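Local coordinates for putative non-ribosomal peptide synthetase (PDB 6M7L), which probably serves as a condensation-type domain of a non-ribosomal peptide synthetase, the multidomain enzyme that assembles peptides without a ribosome, at residues A[115-118]-A[119-122]; A[157-160]-A[161-165]; A[331-334]-A[335-339]; A[367-370]-A[371-374]. All blocks are in the same frame, centred on the assembly; numbering follows the deposited sequence.

Contact 1. Residues A[115-118]-A[119-122]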
loop_
_atom_site.group_PDB
_atom_site.type_symbol
_atom_site.label_atom_id
_atom_site.label_comp_id
_atom_site.label_asym_id
_atom_site.label_seq_id
_atom_site.Cartn_x
_atom_site.Cartn_y
_atom_site.Cartn_z
ATOM N N ALA A 115 8.679 6.682 24.245
ATOM C CA ALA A 115 9.047 5.414 24.866
ATOM C C ALA A 115 8.238 5.162 26.131
ATOM O O ALA A 115 7.736 4.051 26.342
ATOM C CB ALA A 115 10.544 5.396 25.176
ATOM N N ASP A 116 8.096 6.181 26.980
ATOM C CA ASP A 116 7.341 6.020 28.216
ATOM C C ASP A 116 5.879 5.700 27.933
ATOM O O ASP A 116 5.318 4.753 28.495
ATOM C CB ASP A 116 7.455 7.281 29.072
ATOM C CG ASP A 116 6.455 7.300 30.207
ATOM O OD1 ASP A 116 6.665 6.566 31.195
ATOM O OD2 ASP A 116 5.452 8.038 30.107
ATOM N N ARG A 117 5.240 6.488 27.062
ATOM C CA ARG A 117 3.825 6.272 26.778
ATOM C C ARG A 117 3.586 4.943 26.074
ATOM O O ARG A 117 2.532 4.326 26.263
ATOM C CB ARG A 117 3.274 7.423 25.938
ATOM C CG ARG A 117 3.371 8.793 26.592
ATOM C CD ARG A 117 2.618 8.853 27.912
ATOM N NE ARG A 117 2.428 10.231 28.358
ATOM C CZ ARG A 117 3.285 10.897 29.125
ATOM N NH1 ARG A 117 3.026 12.149 29.476
ATOM N NH2 ARG A 117 4.399 10.310 29.543
ATOM N N ALA A 118 4.543 4.485 25.265
ATOM C CA ALA A 118 4.384 3.193 24.606
ATOM C C ALA A 118 4.514 2.041 25.591
ATOM O O ALA A 118 3.930 0.974 25.374
ATOM C CB ALA A 118 5.405 3.040 23.478
ATOM N N GLY A 119 5.265 2.236 26.673
ATOM C CA GLY A 119 5.478 1.191 27.652
ATOM C C GLY A 119 4.499 1.152 28.799
ATOM O O GLY A 119 4.455 0.148 29.515
ATOM N N ARG A 120 3.714 2.210 28.991
ATOM C CA ARG A 120 2.773 2.253 30.105
ATOM C C ARG A 120 1.830 1.056 30.039
ATOM O O ARG A 120 1.188 0.833 29.003
ATOM C CB ARG A 120 1.968 3.553 30.097
ATOM C CG ARG A 120 2.729 4.780 30.561
ATOM C CD ARG A 120 1.798 5.972 30.703
ATOM N NE ARG A 120 2.459 7.103 31.346
ATOM C CZ ARG A 120 1.892 8.291 31.534
ATOM N NH1 ARG A 120 0.647 8.506 31.128
ATOM N NH2 ARG A 120 2.571 9.263 32.129
ATOM N N PRO A 121 1.718 0.271 31.107
ATOM C CA PRO A 121 0.920 -0.957 31.043
ATOM C C PRO A 121 -0.567 -0.667 30.923
ATOM O O PRO A 121 -1.059 0.404 31.284
ATOM C CB PRO A 121 1.238 -1.659 32.370
ATOM C CG PRO A 121 2.494 -0.996 32.879
ATOM C CD PRO A 121 2.412 0.415 32.396
ATOM N N PHE A 122 -1.285 -1.655 30.396
ATOM C CA PHE A 122 -2.736 -1.624 30.320
ATOM C C PHE A 122 -3.330 -2.469 31.440
ATOM O O PHE A 122 -2.821 -3.548 31.757
ATOM C CB PHE A 122 -3.239 -2.155 28.974
ATOM C CG PHE A 122 -3.001 -1.230 27.814
ATOM C CD1 PHE A 122 -1.864 -1.357 27.033
ATOM C CD2 PHE A 122 -3.929 -0.257 27.484
ATOM C CE1 PHE A 122 -1.648 -0.518 25.954
ATOM C CE2 PHE A 122 -3.718 0.587 26.405
ATOM C CZ PHE A 122 -2.576 0.455 25.640
#

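Contact 2. Residues A[157-160]-A[161-165]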
loop_
_atom_site.group_PDB
_atom_site.type_symbol
_atom_site.label_atom_id
_atom_site.label_comp_id
_atom_site.label_asym_id
_atom_site.label_seq_id
_atom_site.Cartn_x
_atom_site.Cartn_y
_atom_site.Cartn_z
ATOM N N SER A 157 -2.099 -4.934 12.163
ATOM C CA SER A 157 -3.188 -4.072 12.603
ATOM C C SER A 157 -2.771 -2.613 12.704
ATOM O O SER A 157 -3.633 -1.732 12.636
ATOM C CB SER A 157 -3.731 -4.544 13.954
ATOM O OG SER A 157 -4.435 -5.770 13.828
ATOM N N VAL A 158 -1.476 -2.339 12.874
ATOM C CA VAL A 158 -1.016 -0.955 12.964
ATOM C C VAL A 158 -1.321 -0.218 11.669
ATOM O O VAL A 158 -1.822 0.913 11.677
ATOM C CB VAL A 158 0.485 -0.908 13.301
ATOM C CG1 VAL A 158 1.028 0.500 13.123
ATOM C CG2 VAL A 158 0.713 -1.388 14.720
ATOM N N ASP A 159 -1.030 -0.859 10.534
ATOM C CA ASP A 159 -1.382 -0.291 9.238
ATOM C C ASP A 159 -2.888 -0.077 9.126
ATOM O O ASP A 159 -3.344 0.989 8.698
ATOM C CB ASP A 159 -0.877 -1.207 8.122
ATOM C CG ASP A 159 -1.291 -0.736 6.746
ATOM O OD1 ASP A 159 -1.045 0.442 6.418
ATOM O OD2 ASP A 159 -1.854 -1.552 5.988
ATOM N N VAL A 160 -3.673 -1.084 9.518
ATOM C CA VAL A 160 -5.129 -0.953 9.506
ATOM C C VAL A 160 -5.572 0.165 10.441
ATOM O O VAL A 160 -6.482 0.940 10.121
ATOM C CB VAL A 160 -5.784 -2.295 9.877
ATOM C CG1 VAL A 160 -7.288 -2.128 10.057
ATOM C CG2 VAL A 160 -5.479 -3.342 8.814
ATOM N N LEU A 161 -4.935 0.263 11.610
ATOM C CA LEU A 161 -5.255 1.324 12.560
ATOM C C LEU A 161 -5.104 2.698 11.918
ATOM O O LEU A 161 -6.032 3.515 11.939
ATOM C CB LEU A 161 -4.347 1.207 13.785
ATOM C CG LEU A 161 -4.962 1.277 15.182
ATOM C CD1 LEU A 161 -6.067 2.315 15.225
ATOM C CD2 LEU A 161 -5.469 -0.088 15.621
ATOM N N VAL A 162 -3.934 2.965 11.332
ATOM C CA VAL A 162 -3.646 4.291 10.793
ATOM C C VAL A 162 -4.529 4.590 9.587
ATOM O O VAL A 162 -5.055 5.700 9.446
ATOM C CB VAL A 162 -2.152 4.403 10.442
ATOM C CG1 VAL A 162 -1.838 5.782 9.894
ATOM C CG2 VAL A 162 -1.297 4.099 11.665
ATOM N N ARG A 163 -4.704 3.609 8.699
ATOM C CA ARG A 163 -5.535 3.823 7.519
ATOM C C ARG A 163 -6.978 4.134 7.906
ATOM O O ARG A 163 -7.596 5.045 7.343
ATOM C CB ARG A 163 -5.468 2.601 6.605
ATOM C CG ARG A 163 -4.312 2.626 5.610
ATOM C CD ARG A 163 -3.997 1.225 5.122
ATOM N NE ARG A 163 -5.184 0.375 5.144
ATOM C CZ ARG A 163 -5.153 -0.948 5.260
ATOM N NH1 ARG A 163 -3.992 -1.579 5.366
ATOM N NH2 ARG A 163 -6.283 -1.643 5.275
ATOM N N ASP A 164 -7.528 3.395 8.873
ATOM C CA ASP A 164 -8.897 3.657 9.306
ATOM C C ASP A 164 -8.994 4.940 10.123
ATOM O O ASP A 164 -10.044 5.594 10.120
ATOM C CB ASP A 164 -9.437 2.471 10.103
ATOM C CG ASP A 164 -9.647 1.241 9.241
ATOM O OD1 ASP A 164 -9.316 1.294 8.038
ATOM O OD2 ASP A 164 -10.149 0.224 9.763
ATOM N N LEU A 165 -7.922 5.315 10.824
ATOM C CA LEU A 165 -7.916 6.597 11.518
ATOM C C LEU A 165 -7.835 7.751 10.527
ATOM O O LEU A 165 -8.441 8.808 10.741
ATOM C CB LEU A 165 -6.756 6.657 12.510
ATOM C CG LEU A 165 -6.627 7.971 13.286
ATOM C CD1 LEU A 165 -7.885 8.229 14.102
ATOM C CD2 LEU A 165 -5.391 7.967 14.172
#

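Contact 3. Residues A[331-334]-A[335-339]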
loop_
_atom_site.group_PDB
_atom_site.type_symbol
_atom_site.label_atom_id
_atom_site.label_comp_id
_atom_site.label_asym_id
_atom_site.label_seq_id
_atom_site.Cartn_x
_atom_site.Cartn_y
_atom_site.Cartn_z
ATOM N N PHE A 331 25.760 -28.667 5.498
ATOM C CA PHE A 331 24.825 -27.571 5.257
ATOM C C PHE A 331 23.732 -27.980 4.278
ATOM O O PHE A 331 22.555 -27.660 4.484
ATOM C CB PHE A 331 25.570 -26.342 4.742
ATOM C CG PHE A 331 24.663 -25.228 4.304
ATOM C CD1 PHE A 331 24.474 -24.961 2.957
ATOM C CD2 PHE A 331 23.991 -24.456 5.238
ATOM C CE1 PHE A 331 23.638 -23.938 2.549
ATOM C CE2 PHE A 331 23.153 -23.432 4.838
ATOM C CZ PHE A 331 22.976 -23.174 3.490
ATOM N N THR A 332 24.100 -28.689 3.208
ATOM C CA THR A 332 23.093 -29.206 2.287
ATOM C C THR A 332 22.135 -30.151 2.999
ATOM O O THR A 332 20.923 -30.121 2.755
ATOM C CB THR A 332 23.764 -29.919 1.112
ATOM O OG1 THR A 332 24.688 -30.896 1.607
ATOM C CG2 THR A 332 24.503 -28.927 0.238
ATOM N N GLU A 333 22.661 -30.995 3.889
ATOM C CA GLU A 333 21.808 -31.923 4.622
ATOM C C GLU A 333 20.960 -31.193 5.654
ATOM O O GLU A 333 19.789 -31.536 5.857
ATOM C CB GLU A 333 22.662 -33.002 5.285
ATOM C CG GLU A 333 21.867 -34.122 5.930
ATOM C CD GLU A 333 22.757 -35.246 6.426
ATOM O OE1 GLU A 333 23.996 -35.088 6.372
ATOM O OE2 GLU A 333 22.218 -36.286 6.862
ATOM N N ILE A 334 21.531 -30.182 6.313
ATOM C CA ILE A 334 20.755 -29.374 7.249
ATOM C C ILE A 334 19.704 -28.563 6.501
ATOM O O ILE A 334 18.582 -28.374 6.988
ATOM C CB ILE A 334 21.692 -28.475 8.076
ATOM C CG1 ILE A 334 22.655 -29.338 8.890
ATOM C CG2 ILE A 334 20.897 -27.553 8.987
ATOM C CD1 ILE A 334 23.708 -28.561 9.630
ATOM N N LEU A 335 20.047 -28.083 5.304
ATOM C CA LEU A 335 19.070 -27.389 4.472
ATOM C C LEU A 335 17.881 -28.292 4.161
ATOM O O LEU A 335 16.742 -27.821 4.068
ATOM C CB LEU A 335 19.738 -26.905 3.185
ATOM C CG LEU A 335 19.155 -25.691 2.461
ATOM C CD1 LEU A 335 20.235 -25.030 1.625
ATOM C CD2 LEU A 335 17.976 -26.085 1.585
ATOM N N GLY A 336 18.127 -29.592 4.006
ATOM C CA GLY A 336 17.028 -30.517 3.783
ATOM C C GLY A 336 16.159 -30.685 5.013
ATOM O O GLY A 336 14.929 -30.654 4.927
ATOM N N ARG A 337 16.789 -30.867 6.178
ATOM C CA ARG A 337 16.030 -30.985 7.418
ATOM C C ARG A 337 15.227 -29.719 7.688
ATOM O O ARG A 337 14.076 -29.787 8.135
ATOM C CB ARG A 337 16.969 -31.282 8.589
ATOM C CG ARG A 337 18.034 -32.322 8.292
ATOM C CD ARG A 337 17.992 -33.475 9.281
ATOM N NE ARG A 337 19.141 -34.364 9.123
ATOM C CZ ARG A 337 20.151 -34.440 9.984
ATOM N NH1 ARG A 337 20.153 -33.688 11.076
ATOM N NH2 ARG A 337 21.156 -35.276 9.757
ATOM N N ALA A 338 15.820 -28.553 7.420
ATOM C CA ALA A 338 15.085 -27.302 7.563
ATOM C C ALA A 338 13.906 -27.247 6.600
ATOM O O ALA A 338 12.799 -26.848 6.981
ATOM C CB ALA A 338 16.023 -26.116 7.338
ATOM N N ARG A 339 14.124 -27.655 5.348
ATOM C CA ARG A 339 13.048 -27.635 4.364
ATOM C C ARG A 339 11.919 -28.579 4.758
ATOM O O ARG A 339 10.739 -28.242 4.611
ATOM C CB ARG A 339 13.596 -28.003 2.987
ATOM C CG ARG A 339 12.592 -27.873 1.855
ATOM C CD ARG A 339 12.552 -29.126 0.990
ATOM N NE ARG A 339 13.886 -29.653 0.711
ATOM C CZ ARG A 339 14.331 -30.827 1.147
ATOM N NH1 ARG A 339 13.544 -31.606 1.876
ATOM N NH2 ARG A 339 15.560 -31.228 0.848
#

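Contact 4. Residues A[367-370]-A[371-374]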
loop_
_atom_site.group_PDB
_atom_site.type_symbol
_atom_site.label_atom_id
_atom_site.label_comp_id
_atom_site.label_asym_id
_atom_site.label_seq_id
_atom_site.Cartn_x
_atom_site.Cartn_y
_atom_site.Cartn_z
ATOM N N THR A 367 10.309 -15.130 31.489
ATOM C CA THR A 367 11.602 -14.565 31.142
ATOM C C THR A 367 12.312 -15.351 30.047
ATOM O O THR A 367 13.417 -14.968 29.645
ATOM C CB THR A 367 12.493 -14.478 32.392
ATOM O OG1 THR A 367 13.563 -13.555 32.160
ATOM C CG2 THR A 367 13.076 -15.837 32.743
ATOM N N ARG A 368 11.713 -16.434 29.557
ATOM C CA ARG A 368 12.212 -17.166 28.402
ATOM C C ARG A 368 11.026 -17.598 27.554
ATOM O O ARG A 368 10.084 -18.207 28.070
ATOM C CB ARG A 368 13.041 -18.387 28.818
ATOM C CG ARG A 368 13.571 -19.191 27.640
ATOM C CD ARG A 368 14.648 -20.173 28.070
ATOM N NE ARG A 368 14.103 -21.264 28.870
ATOM C CZ ARG A 368 13.924 -22.501 28.420
ATOM N NH1 ARG A 368 14.255 -22.810 27.172
ATOM N NH2 ARG A 368 13.420 -23.433 29.221
ATOM N N HIS A 369 11.076 -17.282 26.263
ATOM C CA HIS A 369 9.952 -17.567 25.383
ATOM C C HIS A 369 9.778 -19.075 25.216
ATOM O O HIS A 369 10.766 -19.817 25.182
ATOM C CB HIS A 369 10.162 -16.904 24.021
ATOM C CG HIS A 369 8.949 -16.918 23.146
ATOM N ND1 HIS A 369 8.730 -17.890 22.194
ATOM C CD2 HIS A 369 7.887 -16.080 23.080
ATOM C CE1 HIS A 369 7.585 -17.649 21.577
ATOM N NE2 HIS A 369 7.054 -16.557 22.097
ATOM N N PRO A 370 8.540 -19.560 25.122
ATOM C CA PRO A 370 8.320 -21.006 25.012
ATOM C C PRO A 370 8.814 -21.573 23.689
ATOM O O PRO A 370 8.831 -20.897 22.657
ATOM C CB PRO A 370 6.796 -21.144 25.133
ATOM C CG PRO A 370 6.343 -19.887 25.795
ATOM C CD PRO A 370 7.279 -18.824 25.313
ATOM N N ILE A 371 9.236 -22.837 23.748
ATOM C CA ILE A 371 9.592 -23.663 22.595
ATOM C C ILE A 371 10.792 -23.107 21.835
ATOM O O ILE A 371 11.742 -23.842 21.543
ATOM C CB ILE A 371 8.386 -23.856 21.658
ATOM C CG1 ILE A 371 7.212 -24.461 22.433
ATOM C CG2 ILE A 371 8.761 -24.765 20.499
ATOM C CD1 ILE A 371 5.996 -24.755 21.581
ATOM N N PHE A 372 10.763 -21.822 21.489
ATOM C CA PHE A 372 11.897 -21.202 20.824
ATOM C C PHE A 372 12.166 -19.835 21.433
ATOM O O PHE A 372 11.261 -19.170 21.942
ATOM C CB PHE A 372 11.683 -21.074 19.301
ATOM C CG PHE A 372 10.444 -20.318 18.916
ATOM C CD1 PHE A 372 10.466 -18.938 18.790
ATOM C CD2 PHE A 372 9.261 -20.989 18.660
ATOM C CE1 PHE A 372 9.328 -18.243 18.434
ATOM C CE2 PHE A 372 8.121 -20.297 18.297
ATOM C CZ PHE A 372 8.153 -18.924 18.186
ATOM N N GLN A 373 13.434 -19.433 21.382
ATOM C CA GLN A 373 13.860 -18.120 21.833
ATOM C C GLN A 373 14.470 -17.293 20.716
ATOM O O GLN A 373 14.754 -16.107 20.929
ATOM C CB GLN A 373 14.874 -18.244 22.983
ATOM C CG GLN A 373 14.344 -18.967 24.209
ATOM C CD GLN A 373 14.215 -20.464 24.002
ATOM O OE1 GLN A 373 15.129 -21.110 23.491
ATOM N NE2 GLN A 373 13.070 -21.020 24.385
ATOM N N VAL A 374 14.686 -17.885 19.547
ATOM C CA VAL A 374 15.193 -17.199 18.368
ATOM C C VAL A 374 14.147 -17.327 17.273
ATOM O O VAL A 374 13.575 -18.404 17.074
ATOM C CB VAL A 374 16.547 -17.784 17.917
ATOM C CG1 VAL A 374 17.038 -17.099 16.650
ATOM C CG2 VAL A 374 17.571 -17.655 19.033
#

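Contact 1. Residues A[115-118]-A[119-122]
Asp-116, Arg-117 and Arg-120 gather into a small salt-bridge network where helix 110-119 ends. The ionic part centres on one carboxylate oxygen. Asp-116 OD2 accepts Arg-117 NH2 at 2.6 Å, met nearly along the C-O bond, and forms a looser salt bridge to Arg-120 NE at 3.4 Å, with the Asp-116 carboxylate almost perpendicular to the Arg-120 guanidinium. Its single charge probably offsets only part of that of the two arginines. Asp-116 reaches this spot because its CG lies anti to its own N (chi1 167°), which swings the carboxylate toward both guanidinium groups.

Stacking is the second element. The guanidinium groups of Arg-117 and Arg-120 lie flat on one another, centres 3.8 Å apart and planes within 9°. Arg-120 NH2 sits over one face of Arg-117, toward its rim, while Arg-117 CD covers the middle of the Arg-120 group, 3.7 Å from its CZ.

Among the backbone bonds, Gly-119 N to Ala-115 O (3.1 Å) closes a turn at the end of the helix, and Arg-120 N to Asp-116 O (3.0 Å) is weak; Arg-120 is the first residue to leave helical geometry.

Arg-117 runs over strands 130-136 and 141-149 and pairs through NH1 with Glu-101, a second countercharge, while Arg-131 of strand 130-136 binds the carbonyls of Arg-117 and Arg-120, tying the helix end to the sheet.

Contact 2. Residues A[157-160]-A[161-165]
Leu-161 begins the second half of this stretch of helix 155-172 by giving its N-H to Ser-157 O at 2.6 Å. Ser-157 OG itself bonds Asp-154 of a motif that here reads HRxxxDE rather than the HHxxxDG of condensation domains, consistent with loss of the usual condensation chemistry. Val-162 follows with N to Val-158 O at 3.0 Å. Arg-163 N reaches Asp-159 O at 3.0 Å in a nearly straight bond (167°). Its chain bends at chi3 and brings the guanidinium back over Val-160, with NH2 4.0 Å from Val-160 CG2. Arg-163 NH1 and Asp-159 OD2 are modelled too close together, so their salt bridge is doubtful in detail. Asp-164 N bonds Val-160 O at 2.9 Å, and its side chain runs alongside Val-160, OD2 lying 3.7 Å from CG1. That buried carboxylate is held by salt bridges to Arg-71 and Arg-180 and a hydrogen bond from His-72. With an alanine in place of Asp-164, Arg-71 and Arg-180 would probably lose this carboxylate and His-72 its acceptor. The chemistry thus divides: Val-158, Val-162 and Leu-161 pack on strand 45-53 and helix 58-71, while Asp-164 is a buried charge that its neighbours probably keep ionised.

Contact 3. Residues A[331-334]-A[335-339]
Glu-333 and Arg-337, one turn apart on helix 331-346, form the ionic part of this contact. Arg-337 NH2 donates to Glu-333 OE2 at 3.2 Å in a weak bond, the oxygen coming at the edge of the guanidinium and near its plane, while the carboxylate stands 80° to that plane. Glu-333 reaches out fully extended; Arg-337 bends at chi2 (-124°) to meet it, its CG passing over Glu-333 O. Replacing Arg-337 by an alanine would probably leave the Glu-333 carboxylate without its charge partner in this turn.

Apolar packing lies with Phe-331 and Leu-335. Leu-335 CD1 meets the ring obliquely, 3.7 Å from Phe-331 CE1 and scarcely farther from CZ, a meeting made possible by Phe-331 CG standing anti to its N (chi1 173°).

Beneath both runs the main chain: Leu-335 N to Phe-331 O at 2.7 Å, Arg-337 N to Glu-333 O at 3.1 Å and Ala-338 N to Ile-334 O at 2.8 Å.

In the fold, the apolar side faces inward: Phe-331 touches Leu-261 and Ala-264 of helix 255-267, and with Ile-334 and Leu-335 it packs on helix 272-288. Pro-461 and Val-463 take backbone bonds at the helix start.

Contact 4. Residues A[367-370]-A[371-374]
A classic gamma turn centred on Ile-371 (phi 64°, psi -51°) reverses the chain just before strand 374-380, in a stretch whose Arg-His-Pro-Ile sequence resembles the conserved Arg-Asn-Pro-Leu of condensation domains. Phe-372 N closes the turn on Pro-370 O in a bond modelled too short to trust; the Ile-371 angles identify the turn. Two side chains brace it. His-369 ND1 donates to Phe-372 O at 2.8 Å, the oxygen lying at the edge of the imidazole and close to its plane, with a second, weak bond to Pro-370 O. Gln-373, bent at chi2 (73°), folds back so that NE2 gives a straight hydrogen bond of 2.7 Å to His-369 O, which lies in the amide plane. The side chains of His-369 and Phe-372 run side by side, their rings oblique, with planes at 43°; His-369 CE1 sits 3.6 Å from Phe-372 CE1, over that ring's face. Phe-353 of helix 353-360 meets both rings. Arg-368 crosses Gln-373, its CG 3.5 Å from Gln-373 CG. Main-chain carbonyls on both arms of the turn are thus gripped by side chains, which probably keeps it rigid; and because ND1 is the donor to Phe-372 O, His-369 carries a proton there.

In the fold
Along the chain the four contacts follow in numerical order, all local and none touching another. They divide between two lobes, as in the two-lobed condensation fold. Contacts 1 and 2, centres 19 Å apart, lie on helices 110-119 and 155-172, both packed on the five-stranded sheet that includes strands 45-53 and 130-136. Contacts 3 and 4, centres 23 Å apart, belong to the other lobe, with its four-stranded sheet: helix 331-346 leans on helix 272-288, which Val-374 of contact 4 also touches as strand 374-380 begins. Contacts 1 and 3 lie 42 Å apart between centres, so the contacts sample both lobes; contact 4 also reaches helix 26-34 through Arg-30.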